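VirX1 (PDB 6QGM) iodinates diverse substrates and is a marine viral halogenase, probably flavin-dependent, of the tryptophan halogenase family. Local coordinates at residues S6-G11 with I217-Y222; K192-Q197 with Y208-Q213; M237-S242 with K332-W337; I326-G331 with Y348-P353. All blocks are in the same frame, centred on the assembly; numbering follows the deposited sequence.

Contact 1: S6-G11 with I217-Y222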
loop_
_atom_site.group_PDB
_atom_site.type_symbol
_atom_site.label_atom_id
_atom_site.label_comp_id
_atom_site.label_asym_id
_atom_site.label_seq_id
_atom_site.Cartn_x
_atom_site.Cartn_y
_atom_site.Cartn_z
ATOM N N SER B 6 -0.472 24.396 31.873
ATOM C CA SER B 6 0.812 24.313 32.605
ATOM C C SER B 6 1.472 22.967 32.325
ATOM O O SER B 6 0.755 21.972 32.139
ATOM C CB SER B 6 0.625 24.523 34.074
ATOM O OG SER B 6 -0.064 23.432 34.644
ATOM N N VAL B 7 2.801 22.962 32.325
ATOM C CA VAL B 7 3.634 21.773 32.004
ATOM C C VAL B 7 4.725 21.646 33.075
ATOM O O VAL B 7 5.338 22.670 33.422
ATOM C CB VAL B 7 4.192 21.887 30.573
ATOM C CG1 VAL B 7 5.268 20.851 30.292
ATOM C CG2 VAL B 7 3.080 21.796 29.535
ATOM N N ALA B 8 4.913 20.437 33.604
ATOM C CA ALA B 8 6.015 20.059 34.514
ATOM C C ALA B 8 6.936 19.066 33.795
ATOM O O ALA B 8 6.506 17.924 33.549
ATOM C CB ALA B 8 5.458 19.472 35.783
ATOM N N ILE B 9 8.147 19.501 33.445
ATOM C CA ILE B 9 9.195 18.632 32.837
ATOM C C ILE B 9 10.044 18.058 33.980
ATOM O O ILE B 9 10.604 18.850 34.745
ATOM C CB ILE B 9 10.035 19.423 31.821
ATOM C CG1 ILE B 9 9.156 20.004 30.707
ATOM C CG2 ILE B 9 11.137 18.550 31.248
ATOM C CD1 ILE B 9 9.684 21.286 30.090
ATOM N N VAL B 10 10.115 16.732 34.106
ATOM C CA VAL B 10 11.005 16.070 35.097
ATOM C C VAL B 10 12.254 15.593 34.355
ATOM O O VAL B 10 12.109 14.800 33.391
ATOM C CB VAL B 10 10.295 14.915 35.825
ATOM C CG1 VAL B 10 11.178 14.271 36.889
ATOM C CG2 VAL B 10 8.972 15.377 36.430
ATOM N N GLY B 11 13.423 16.082 34.790
ATOM C CA GLY B 11 14.729 15.797 34.168
ATOM C C GLY B 11 15.309 17.045 33.520
ATOM O O GLY B 11 14.559 17.779 32.844
ATOM N N ILE B 217 3.877 18.894 43.168
ATOM C CA ILE B 217 3.920 19.703 41.915
ATOM C C ILE B 217 2.655 19.395 41.107
ATOM O O ILE B 217 2.469 18.228 40.721
ATOM C CB ILE B 217 5.207 19.435 41.103
ATOM C CG1 ILE B 217 6.436 20.160 41.661
ATOM C CG2 ILE B 217 4.994 19.811 39.638
ATOM C CD1 ILE B 217 6.679 19.916 43.112
ATOM N N PHE B 218 1.823 20.412 40.876
ATOM C CA PHE B 218 0.592 20.359 40.046
ATOM C C PHE B 218 0.907 20.841 38.626
ATOM O O PHE B 218 1.520 21.887 38.466
ATOM C CB PHE B 218 -0.509 21.202 40.700
ATOM C CG PHE B 218 -0.981 20.688 42.042
ATOM C CD1 PHE B 218 -1.998 19.744 42.124
ATOM C CD2 PHE B 218 -0.400 21.133 43.228
ATOM C CE1 PHE B 218 -2.423 19.268 43.353
ATOM C CE2 PHE B 218 -0.829 20.653 44.455
ATOM C CZ PHE B 218 -1.843 19.731 44.515
ATOM N N ALA B 219 0.509 20.073 37.620
ATOM C CA ALA B 219 0.622 20.433 36.194
ATOM C C ALA B 219 -0.489 19.717 35.431
ATOM O O ALA B 219 -0.959 18.674 35.930
ATOM C CB ALA B 219 1.987 20.062 35.666
ATOM N N ASP B 220 -0.911 20.275 34.290
ATOM C CA ASP B 220 -1.933 19.667 33.395
ATOM C C ASP B 220 -1.271 18.518 32.629
ATOM O O ASP B 220 -1.935 17.504 32.383
ATOM C CB ASP B 220 -2.538 20.694 32.436
ATOM C CG ASP B 220 -3.334 21.811 33.100
ATOM O OD1 ASP B 220 -3.997 21.554 34.134
ATOM O OD2 ASP B 220 -3.290 22.937 32.566
ATOM N N LEU B 221 0.004 18.677 32.287
ATOM C CA LEU B 221 0.809 17.677 31.535
ATOM C C LEU B 221 2.181 17.536 32.194
ATOM O O LEU B 221 2.826 18.564 32.457
ATOM C CB LEU B 221 0.977 18.126 30.083
ATOM C CG LEU B 221 1.707 17.118 29.199
ATOM C CD1 LEU B 221 0.817 15.910 28.924
ATOM C CD2 LEU B 221 2.190 17.771 27.908
ATOM N N TYR B 222 2.604 16.297 32.414
ATOM C CA TYR B 222 3.920 15.925 32.981
ATOM C C TYR B 222 4.761 15.324 31.854
ATOM O O TYR B 222 4.271 14.447 31.134
ATOM C CB TYR B 222 3.711 14.969 34.152
ATOM C CG TYR B 222 2.957 15.585 35.297
ATOM C CD1 TYR B 222 1.568 15.651 35.287
ATOM C CD2 TYR B 222 3.633 16.119 36.381
ATOM C CE1 TYR B 222 0.871 16.228 36.338
ATOM C CE2 TYR B 222 2.950 16.694 37.442
ATOM C CZ TYR B 222 1.566 16.741 37.424
ATOM O OH TYR B 222 0.891 17.314 38.461
#

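Contact 2: K192-Q197 with Y208-Q213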
loop_
_atom_site.group_PDB
_atom_site.type_symbol
_atom_site.label_atom_id
_atom_site.label_comp_id
_atom_site.label_asym_id
_atom_site.label_seq_id
_atom_site.Cartn_x
_atom_site.Cartn_y
_atom_site.Cartn_z
ATOM N N LYS B 192 14.232 16.137 44.002
ATOM C CA LYS B 192 14.112 14.714 43.602
ATOM C C LYS B 192 12.620 14.373 43.605
ATOM O O LYS B 192 11.975 14.590 44.647
ATOM C CB LYS B 192 14.904 13.837 44.582
ATOM C CG LYS B 192 14.734 12.333 44.401
ATOM C CD LYS B 192 15.756 11.505 45.106
ATOM C CE LYS B 192 15.326 10.066 45.279
ATOM N NZ LYS B 192 16.082 9.444 46.389
ATOM N N VAL B 193 12.091 13.913 42.470
ATOM C CA VAL B 193 10.731 13.307 42.359
ATOM C C VAL B 193 10.766 11.940 43.048
ATOM O O VAL B 193 11.513 11.072 42.557
ATOM C CB VAL B 193 10.292 13.160 40.894
ATOM C CG1 VAL B 193 8.972 12.412 40.782
ATOM C CG2 VAL B 193 10.220 14.521 40.225
ATOM N N THR B 194 10.006 11.766 44.137
ATOM C CA THR B 194 10.028 10.552 44.997
ATOM C C THR B 194 8.778 9.699 44.763
ATOM O O THR B 194 8.894 8.473 44.909
ATOM C CB THR B 194 10.194 10.905 46.480
ATOM O OG1 THR B 194 9.050 11.616 46.964
ATOM C CG2 THR B 194 11.446 11.716 46.731
ATOM N N GLY B 195 7.640 10.311 44.421
ATOM C CA GLY B 195 6.355 9.600 44.279
ATOM C C GLY B 195 5.327 10.400 43.495
ATOM O O GLY B 195 5.689 11.436 42.874
ATOM N N TYR B 196 4.071 9.945 43.537
ATOM C CA TYR B 196 2.938 10.519 42.762
ATOM C C TYR B 196 1.615 10.135 43.413
ATOM O O TYR B 196 1.592 9.219 44.185
ATOM C CB TYR B 196 2.940 9.975 41.334
ATOM C CG TYR B 196 2.627 8.505 41.257
ATOM C CD1 TYR B 196 3.641 7.569 41.320
ATOM C CD2 TYR B 196 1.334 8.043 41.105
ATOM C CE1 TYR B 196 3.394 6.209 41.233
ATOM C CE2 TYR B 196 1.068 6.680 41.068
ATOM C CZ TYR B 196 2.101 5.764 41.095
ATOM O OH TYR B 196 1.865 4.431 41.021
ATOM N N GLN B 197 0.538 10.818 43.044
ATOM C CA GLN B 197 -0.866 10.543 43.464
ATOM C C GLN B 197 -1.713 10.571 42.185
ATOM O O GLN B 197 -1.726 11.607 41.519
ATOM C CB GLN B 197 -1.277 11.629 44.462
ATOM C CG GLN B 197 -2.769 11.691 44.775
ATOM C CD GLN B 197 -3.269 10.443 45.436
ATOM O OE1 GLN B 197 -2.560 9.836 46.223
ATOM N NE2 GLN B 197 -4.504 10.070 45.130
ATOM N N TYR B 208 -0.958 15.032 41.077
ATOM C CA TYR B 208 0.321 15.751 41.301
ATOM C C TYR B 208 1.447 14.717 41.394
ATOM O O TYR B 208 1.151 13.517 41.506
ATOM C CB TYR B 208 0.252 16.626 42.552
ATOM C CG TYR B 208 -0.129 15.909 43.817
ATOM C CD1 TYR B 208 -1.456 15.763 44.173
ATOM C CD2 TYR B 208 0.829 15.426 44.687
ATOM C CE1 TYR B 208 -1.827 15.177 45.375
ATOM C CE2 TYR B 208 0.477 14.842 45.893
ATOM C CZ TYR B 208 -0.855 14.678 46.222
ATOM O OH TYR B 208 -1.178 14.067 47.399
ATOM N N ILE B 209 2.701 15.164 41.320
ATOM C CA ILE B 209 3.887 14.318 41.653
ATOM C C ILE B 209 4.493 14.881 42.942
ATOM O O ILE B 209 4.237 16.078 43.234
ATOM C CB ILE B 209 4.904 14.257 40.491
ATOM C CG1 ILE B 209 5.381 15.652 40.079
ATOM C CG2 ILE B 209 4.329 13.476 39.319
ATOM C CD1 ILE B 209 6.544 15.647 39.127
ATOM N N ILE B 210 5.236 14.048 43.676
ATOM C CA ILE B 210 5.826 14.419 44.991
ATOM C C ILE B 210 7.324 14.680 44.809
ATOM O O ILE B 210 8.010 13.848 44.153
ATOM C CB ILE B 210 5.571 13.348 46.069
ATOM C CG1 ILE B 210 4.186 12.729 45.964
ATOM C CG2 ILE B 210 5.813 13.940 47.451
ATOM C CD1 ILE B 210 3.111 13.725 46.046
ATOM N N LEU B 211 7.785 15.787 45.410
ATOM C CA LEU B 211 9.192 16.252 45.448
ATOM C C LEU B 211 9.753 16.054 46.860
ATOM O O LEU B 211 9.164 16.613 47.807
ATOM C CB LEU B 211 9.209 17.731 45.061
ATOM C CG LEU B 211 10.340 18.117 44.121
ATOM C CD1 LEU B 211 10.012 17.677 42.705
ATOM C CD2 LEU B 211 10.610 19.612 44.178
ATOM N N ASP B 212 10.856 15.309 46.990
ATOM C CA ASP B 212 11.589 15.111 48.272
ATOM C C ASP B 212 10.620 14.621 49.358
ATOM O O ASP B 212 10.718 15.113 50.508
ATOM C CB ASP B 212 12.293 16.409 48.684
ATOM C CG ASP B 212 13.169 16.993 47.591
ATOM O OD1 ASP B 212 13.885 16.195 46.926
ATOM O OD2 ASP B 212 13.118 18.234 47.410
ATOM N N GLN B 213 9.708 13.710 49.001
ATOM C CA GLN B 213 8.719 13.092 49.927
ATOM C C GLN B 213 7.931 14.178 50.691
ATOM O O GLN B 213 7.490 13.882 51.812
ATOM C CB GLN B 213 9.453 12.132 50.876
ATOM C CG GLN B 213 9.670 10.766 50.237
ATOM C CD GLN B 213 10.722 9.877 50.837
ATOM O OE1 GLN B 213 10.702 9.621 52.036
ATOM N NE2 GLN B 213 11.608 9.369 49.992
#

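Contact 3: M237-S242 with K332-W337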
loop_
_atom_site.group_PDB
_atom_site.type_symbol
_atom_site.label_atom_id
_atom_site.label_comp_id
_atom_site.label_asym_id
_atom_site.label_seq_id
_atom_site.Cartn_x
_atom_site.Cartn_y
_atom_site.Cartn_z
ATOM N N MET B 237 3.513 5.417 35.575
ATOM C CA MET B 237 2.352 5.144 34.675
ATOM C C MET B 237 2.387 3.679 34.217
ATOM O O MET B 237 1.390 3.209 33.629
ATOM C CB MET B 237 2.343 6.068 33.452
ATOM C CG MET B 237 1.991 7.529 33.766
ATOM S SD MET B 237 0.330 7.818 34.435
ATOM C CE MET B 237 -0.585 6.834 33.260
ATOM N N GLY B 238 3.500 2.988 34.460
ATOM C CA GLY B 238 3.630 1.535 34.252
ATOM C C GLY B 238 3.627 1.121 32.793
ATOM O O GLY B 238 3.243 -0.007 32.530
ATOM N N GLU B 239 4.064 1.966 31.868
ATOM C CA GLU B 239 4.027 1.614 30.420
ATOM C C GLU B 239 5.119 0.577 30.113
ATOM O O GLU B 239 6.299 0.812 30.435
ATOM C CB GLU B 239 4.157 2.848 29.522
ATOM C CG GLU B 239 3.653 2.608 28.104
ATOM C CD GLU B 239 2.193 2.195 27.993
ATOM O OE1 GLU B 239 1.436 2.408 28.966
ATOM O OE2 GLU B 239 1.807 1.656 26.942
ATOM N N ALA B 240 4.704 -0.525 29.493
ATOM C CA ALA B 240 5.541 -1.672 29.073
ATOM C C ALA B 240 6.669 -1.196 28.159
ATOM O O ALA B 240 6.508 -0.157 27.527
ATOM C CB ALA B 240 4.672 -2.684 28.363
ATOM N N PHE B 241 7.726 -1.995 28.046
ATOM C CA PHE B 241 8.904 -1.744 27.189
ATOM C C PHE B 241 9.056 -2.876 26.169
ATOM O O PHE B 241 9.263 -4.007 26.579
ATOM C CB PHE B 241 10.140 -1.599 28.080
ATOM C CG PHE B 241 11.395 -1.277 27.324
ATOM C CD1 PHE B 241 11.636 0.013 26.862
ATOM C CD2 PHE B 241 12.320 -2.277 27.043
ATOM C CE1 PHE B 241 12.778 0.301 26.141
ATOM C CE2 PHE B 241 13.461 -1.988 26.310
ATOM C CZ PHE B 241 13.671 -0.702 25.862
ATOM N N SER B 242 8.974 -2.574 24.868
ATOM C CA SER B 242 9.303 -3.519 23.762
ATOM C C SER B 242 10.787 -3.411 23.426
ATOM O O SER B 242 11.205 -2.411 22.851
ATOM C CB SER B 242 8.484 -3.262 22.520
ATOM O OG SER B 242 7.096 -3.327 22.782
ATOM N N LYS B 332 11.592 0.598 22.864
ATOM C CA LYS B 332 10.601 1.689 23.019
ATOM C C LYS B 332 9.535 1.232 24.010
ATOM O O LYS B 332 9.242 0.021 24.063
ATOM C CB LYS B 332 9.909 1.970 21.685
ATOM C CG LYS B 332 9.581 0.696 20.919
ATOM C CD LYS B 332 8.507 0.817 19.901
ATOM C CE LYS B 332 7.970 -0.545 19.519
ATOM N NZ LYS B 332 7.062 -0.455 18.347
ATOM N N ARG B 333 8.962 2.181 24.741
ATOM C CA ARG B 333 7.678 1.980 25.444
ATOM C C ARG B 333 6.603 1.727 24.376
ATOM O O ARG B 333 6.752 2.207 23.221
ATOM C CB ARG B 333 7.356 3.199 26.305
ATOM C CG ARG B 333 8.429 3.555 27.322
ATOM C CD ARG B 333 8.496 2.530 28.434
ATOM N NE ARG B 333 9.772 2.539 29.135
ATOM C CZ ARG B 333 10.054 1.737 30.147
ATOM N NH1 ARG B 333 9.142 0.886 30.587
ATOM N NH2 ARG B 333 11.236 1.785 30.719
ATOM N N THR B 334 5.548 1.004 24.741
ATOM C CA THR B 334 4.431 0.651 23.822
ATOM C C THR B 334 3.652 1.921 23.460
ATOM O O THR B 334 2.900 1.886 22.485
ATOM C CB THR B 334 3.578 -0.467 24.443
ATOM O OG1 THR B 334 3.061 -0.031 25.697
ATOM C CG2 THR B 334 4.375 -1.726 24.690
ATOM N N ARG B 335 3.825 2.992 24.242
ATOM C CA ARG B 335 3.230 4.323 23.992
ATOM C C ARG B 335 4.114 5.392 24.625
ATOM O O ARG B 335 4.688 5.127 25.697
ATOM C CB ARG B 335 1.839 4.428 24.608
ATOM C CG ARG B 335 0.759 3.687 23.840
ATOM C CD ARG B 335 -0.600 3.868 24.487
ATOM N NE ARG B 335 -0.577 3.380 25.852
ATOM C CZ ARG B 335 -1.542 3.560 26.738
ATOM N NH1 ARG B 335 -2.659 4.178 26.399
ATOM N NH2 ARG B 335 -1.409 3.085 27.959
ATOM N N ALA B 336 4.178 6.566 23.998
ATOM C CA ALA B 336 4.949 7.740 24.460
ATOM C C ALA B 336 4.063 8.632 25.338
ATOM O O ALA B 336 4.551 9.126 26.386
ATOM C CB ALA B 336 5.449 8.488 23.261
ATOM N N TRP B 337 2.807 8.833 24.915
ATOM C CA TRP B 337 1.798 9.654 25.627
ATOM C C TRP B 337 0.792 8.728 26.305
ATOM O O TRP B 337 0.004 8.091 25.591
ATOM C CB TRP B 337 1.121 10.602 24.642
ATOM C CG TRP B 337 0.483 11.796 25.285
ATOM C CD1 TRP B 337 -0.065 11.883 26.533
ATOM C CD2 TRP B 337 0.317 13.087 24.679
ATOM N NE1 TRP B 337 -0.560 13.138 26.746
ATOM C CE2 TRP B 337 -0.335 13.902 25.629
ATOM C CE3 TRP B 337 0.666 13.629 23.440
ATOM C CZ2 TRP B 337 -0.651 15.236 25.369
ATOM C CZ3 TRP B 337 0.356 14.947 23.191
ATOM C CH2 TRP B 337 -0.310 15.734 24.132
#

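Contact 4: I326-G331 with Y348-P353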
loop_
_atom_site.group_PDB
_atom_site.type_symbol
_atom_site.label_atom_id
_atom_site.label_comp_id
_atom_site.label_asym_id
_atom_site.label_seq_id
_atom_site.Cartn_x
_atom_site.Cartn_y
_atom_site.Cartn_z
ATOM N N ILE B 326 26.971 1.906 30.810
ATOM C CA ILE B 326 25.551 2.327 30.746
ATOM C C ILE B 326 24.730 1.089 30.398
ATOM O O ILE B 326 25.146 0.273 29.520
ATOM C CB ILE B 326 25.331 3.467 29.742
ATOM C CG1 ILE B 326 26.475 4.484 29.746
ATOM C CG2 ILE B 326 23.995 4.126 30.036
ATOM C CD1 ILE B 326 26.806 5.046 28.367
ATOM N N ASP B 327 23.608 0.953 31.099
ATOM C CA ASP B 327 22.589 -0.091 30.838
ATOM C C ASP B 327 21.566 0.570 29.910
ATOM O O ASP B 327 20.896 1.520 30.377
ATOM C CB ASP B 327 22.049 -0.588 32.181
ATOM C CG ASP B 327 22.101 0.479 33.276
ATOM O OD1 ASP B 327 22.054 1.698 32.933
ATOM O OD2 ASP B 327 22.185 0.098 34.443
ATOM N N ILE B 328 21.528 0.134 28.644
ATOM C CA ILE B 328 20.793 0.856 27.572
ATOM C C ILE B 328 19.441 0.161 27.403
ATOM O O ILE B 328 19.441 -1.080 27.157
ATOM C CB ILE B 328 21.583 0.927 26.250
ATOM C CG1 ILE B 328 22.023 -0.449 25.740
ATOM C CG2 ILE B 328 22.751 1.885 26.406
ATOM C CD1 ILE B 328 22.174 -0.511 24.232
ATOM N N GLY B 329 18.351 0.933 27.529
ATOM C CA GLY B 329 17.008 0.499 27.130
ATOM C C GLY B 329 16.868 0.467 25.616
ATOM O O GLY B 329 16.288 1.440 25.112
ATOM N N HIS B 330 17.339 -0.598 24.946
ATOM C CA HIS B 330 17.389 -0.702 23.463
ATOM C C HIS B 330 16.026 -1.172 22.933
ATOM O O HIS B 330 15.822 -2.392 22.733
ATOM C CB HIS B 330 18.538 -1.607 23.001
ATOM C CG HIS B 330 19.032 -1.284 21.628
ATOM N ND1 HIS B 330 20.192 -1.803 21.129
ATOM C CD2 HIS B 330 18.546 -0.471 20.670
ATOM C CE1 HIS B 330 20.391 -1.352 19.910
ATOM N NE2 HIS B 330 19.398 -0.530 19.607
ATOM N N GLY B 331 15.128 -0.213 22.719
ATOM C CA GLY B 331 13.709 -0.476 22.436
ATOM C C GLY B 331 12.884 0.777 22.608
ATOM O O GLY B 331 13.443 1.884 22.516
ATOM N N TYR B 348 11.297 7.319 26.709
ATOM C CA TYR B 348 10.377 6.701 25.712
ATOM C C TYR B 348 11.096 5.591 24.943
ATOM O O TYR B 348 10.603 4.433 24.949
ATOM C CB TYR B 348 9.787 7.711 24.728
ATOM C CG TYR B 348 9.183 7.040 23.519
ATOM C CD1 TYR B 348 8.068 6.233 23.637
ATOM C CD2 TYR B 348 9.746 7.164 22.267
ATOM C CE1 TYR B 348 7.510 5.581 22.554
ATOM C CE2 TYR B 348 9.218 6.516 21.162
ATOM C CZ TYR B 348 8.093 5.722 21.300
ATOM O OH TYR B 348 7.565 5.100 20.198
ATOM N N GLY B 349 12.201 5.920 24.269
ATOM C CA GLY B 349 12.863 4.993 23.320
ATOM C C GLY B 349 14.318 5.345 23.081
ATOM O O GLY B 349 14.757 6.472 23.438
ATOM N N PHE B 350 15.056 4.401 22.506
ATOM C CA PHE B 350 16.497 4.533 22.205
ATOM C C PHE B 350 16.861 3.495 21.139
ATOM O O PHE B 350 16.481 2.321 21.284
ATOM C CB PHE B 350 17.296 4.395 23.507
ATOM C CG PHE B 350 18.790 4.299 23.331
ATOM C CD1 PHE B 350 19.396 3.089 23.042
ATOM C CD2 PHE B 350 19.594 5.424 23.440
ATOM C CE1 PHE B 350 20.774 3.006 22.885
ATOM C CE2 PHE B 350 20.968 5.336 23.271
ATOM C CZ PHE B 350 21.551 4.130 23.005
ATOM N N ILE B 351 17.558 3.925 20.093
ATOM C CA ILE B 351 18.318 3.053 19.151
ATOM C C ILE B 351 19.798 3.335 19.387
ATOM O O ILE B 351 20.143 4.499 19.545
ATOM C CB ILE B 351 17.910 3.311 17.689
ATOM C CG1 ILE B 351 16.393 3.321 17.516
ATOM C CG2 ILE B 351 18.578 2.322 16.747
ATOM C CD1 ILE B 351 15.922 4.082 16.305
ATOM N N GLU B 352 20.640 2.305 19.454
ATOM C CA GLU B 352 22.108 2.498 19.541
ATOM C C GLU B 352 22.475 3.499 18.450
ATOM O O GLU B 352 21.918 3.436 17.351
ATOM C CB GLU B 352 22.832 1.163 19.406
ATOM C CG GLU B 352 22.618 0.449 18.068
ATOM C CD GLU B 352 23.427 -0.824 17.955
ATOM O OE1 GLU B 352 24.431 -0.909 18.671
ATOM O OE2 GLU B 352 23.027 -1.741 17.250
ATOM N N PRO B 353 23.382 4.466 18.716
ATOM C CA PRO B 353 23.585 5.611 17.808
ATOM C C PRO B 353 24.448 5.330 16.566
ATOM O O PRO B 353 25.268 6.140 16.234
ATOM C CB PRO B 353 24.254 6.636 18.724
ATOM C CG PRO B 353 25.111 5.747 19.626
ATOM C CD PRO B 353 24.267 4.508 19.887
#

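Contact 1: S6-G11 with I217-Y222
Ser6 and Asp220 meet where two parallel strands begin, and both backbone and side-chain atoms take part. Ser6 N donates to Asp220 OD2 over 3.2 Å and reaches it from above the carboxylate plane. Asp220 OD2 has its main partner in Glu5 N, just before the segment. Asp220 N in turn faces two acceptors of Ser6, O at 3.2 Å and OG at 3.3 Å. The hydroxyl can sit there because chi1 (69°) puts it between the backbone N and the carbonyl carbon. Ser6 O also takes a weak bond from Leu221 N. One step on, Ala8 N bonds to Leu221 O at 3.0 Å, and the regular parallel pairing of Val7 with Leu221 and Ala8 with Tyr222 follows.

Ala8 CB packs on Ala219 CB at 3.5 Å. It also touches Ile217 CG2 and the ring atom Tyr222 CD2. The Tyr222 hydroxyl donates to Ile217 O at 2.9 Å and accepts from Ala219 N at 2.9 Å. The two bonds pin the hydroxyl to the backbone at 217 and 219; Ala219 CB lies over one ring face. On the opposite face of the sheet Val7 CG2 lies against Leu221 CB.

Gly11 opens a GxGxxG pattern consistent with a Rossmann-type dinucleotide site. Strand 31-36 pairs along the other edge of strand 6-10, and helix 14-26 packs on Val7 and Ile9.

Contact 2: K192-Q197 with Y208-Q213
Strands 193-197 and 208-211 run antiparallel at 154° between their directions, and a classic beta bulge sets Thr194 and Gly195 both against Ile210. At the bulge Thr194 N donates to Ile210 O at 2.9 Å, and Ile210 N returns a nearly straight bond to Gly195 O at 2.8 Å. Beyond the last bridge, Asp212 holds Lys192 by both its backbone and its carboxylate. Asp212 OD1 accepts Lys192 N at 2.9 Å, on the syn side but 34° out of the carboxylate plane, while Asp212 N donates to Lys192 O. Thr194 OG1 accepts Gln213 N at 3.0 Å; chi1 of 66° sets OG1 between the backbone N and the carbonyl carbon, facing the Gln213 amide.

The two strands form a hairpin, which strand 215-217 extends into an antiparallel meander. This is consistent with the meander of FAD-binding domains of the glutathione reductase type.

On one face Val193 CG2 touches the CD1 methyls of Ile209 and Leu211, each 4.0 Å away, the side chains crossing at a slant. Val10 and Ile35 of the parallel strands touch this apolar patch, as do Leu231 and Phe236 of helix 231-236. On the other face Gln197 CB lies over the Tyr208 ring, 3.8 Å from its centroid, in a CH-pi contact. Phe218 meets the Tyr208 ring as well.

Contact 3: M237-S242 with K332-W337
Arg335 forms a salt bridge with Glu239, side-on, with NE and NH2 each on one oxygen. NE meets Glu239 OE2 at 3.1 Å, nearly straight and in the guanidinium plane. NH2 meets OE1 of Glu239 at 3.1 Å, on the syn side of that oxygen and tilted out of the carboxylate plane. The two planes stand 54° apart, so neither oxygen is met in the carboxylate plane, and OE2 is approached from above it. Glu239 reaches the arginine with CG anti to its backbone N (chi1 -160°) and a bend at chi2. Thr334 OG1 is modelled too close to OE2 for the details of that bond to be trusted.

Arg333 binds the same residue at its backbone. NH1 donates to Glu239 O at 2.8 Å, nearly in line with the carbonyl. Phe241 CB sits over one face of this guanidinium. Beside it the strands are tied by a pair of bonds, Ser242 N to Lys332 O at 2.7 Å and Lys332 N to Ser242 O at 3.0 Å. Thr334 N adds a longer bond to Ala240 O, 3.2 Å. The Lys332 chain is held too: it runs past Ser242 CB to salt bridges with Asp393 and Asp397 on helix 382-408.

The other side is looser. Ala240 is exposed, and its CB meets Thr334 CG2 at 3.8 Å. Ser242 OG also has the methyl of Thr334 nearby.

No touching residue is fully buried. The arrangement is a short antiparallel pairing, with Phe241 opposite Arg333 and Ser242 opposite Lys332. It forms one side of a small three-stranded antiparallel sheet, in which strand 331-333 lies between 241-243 and 349-350.

Contact 4: I326-G331 with Y348-P353
Gly331 and Phe350 exchange two backbone hydrogen bonds. Phe350 N donates to Gly331 O at 3.0 Å, and Gly331 N donates to Phe350 O at 3.2 Å. The second is more bent, and the pairing is loose. Just before it the chain makes inverse gamma turns centred on Gly329 and His330.

The aromatic contact is edge-to-face. Phe350 turns its edge toward the face of His330, with centroids 5.9 Å apart and planes at 73°. Phe350 CG is anti to its backbone N (chi1 171°), which carries the ring past Gly329 toward Ile328.

Apolar contacts fill in around these rings. Ile328 CD1 touches Phe350 CE1 at 4.0 Å. Glu352 CB and CG meet the CE1 corner of the imidazole, the two side chains crossing; Glu352 CG lies 3.4 Å from His330 CE1.

The polar ends find partners elsewhere: His330 ND1 bonds to Asn250 O, and the buried Glu352 carboxylate is held by Asn250 ND2 and Trp280 NE1 at OE1 and by the Tyr407 hydroxyl at OE2. Trp280 begins a WxWxIP motif as in flavin-dependent halogenases, so the contact probably borders the flavin-halide region.

Helix 382-408 packs on Ile351, and strand 290-296 touches Glu352. The contact therefore lies between that long helix and the seven-stranded sheet, whose edge strand 324-327 leads into it.

Contacts 1 and 2 belong to one mixed sheet, with centres 12 Å apart. Ile217 N probably bonds to Ile209 O at 2.8 Å, and contact 2 is nested in the loop that contact 1 closes. Contacts 3 and 4 share the small three-stranded sheet, with centres 13 Å apart. Arg333 N and Tyr348 O, 2.8 Å apart, probably bond there, and the ring of Phe241 packs on Gly329 and Gly331. Contacts 1 and 3 meet lightly, Leu221 CD1 on Trp337 NE1 at 3.8 Å. Contacts 1 and 4 do not touch, about 10 Å apart at nearest atoms. Gly11 of the glycine-rich turn and the Glu352-Pro353 end of contact 4 probably both lie toward the flavin site.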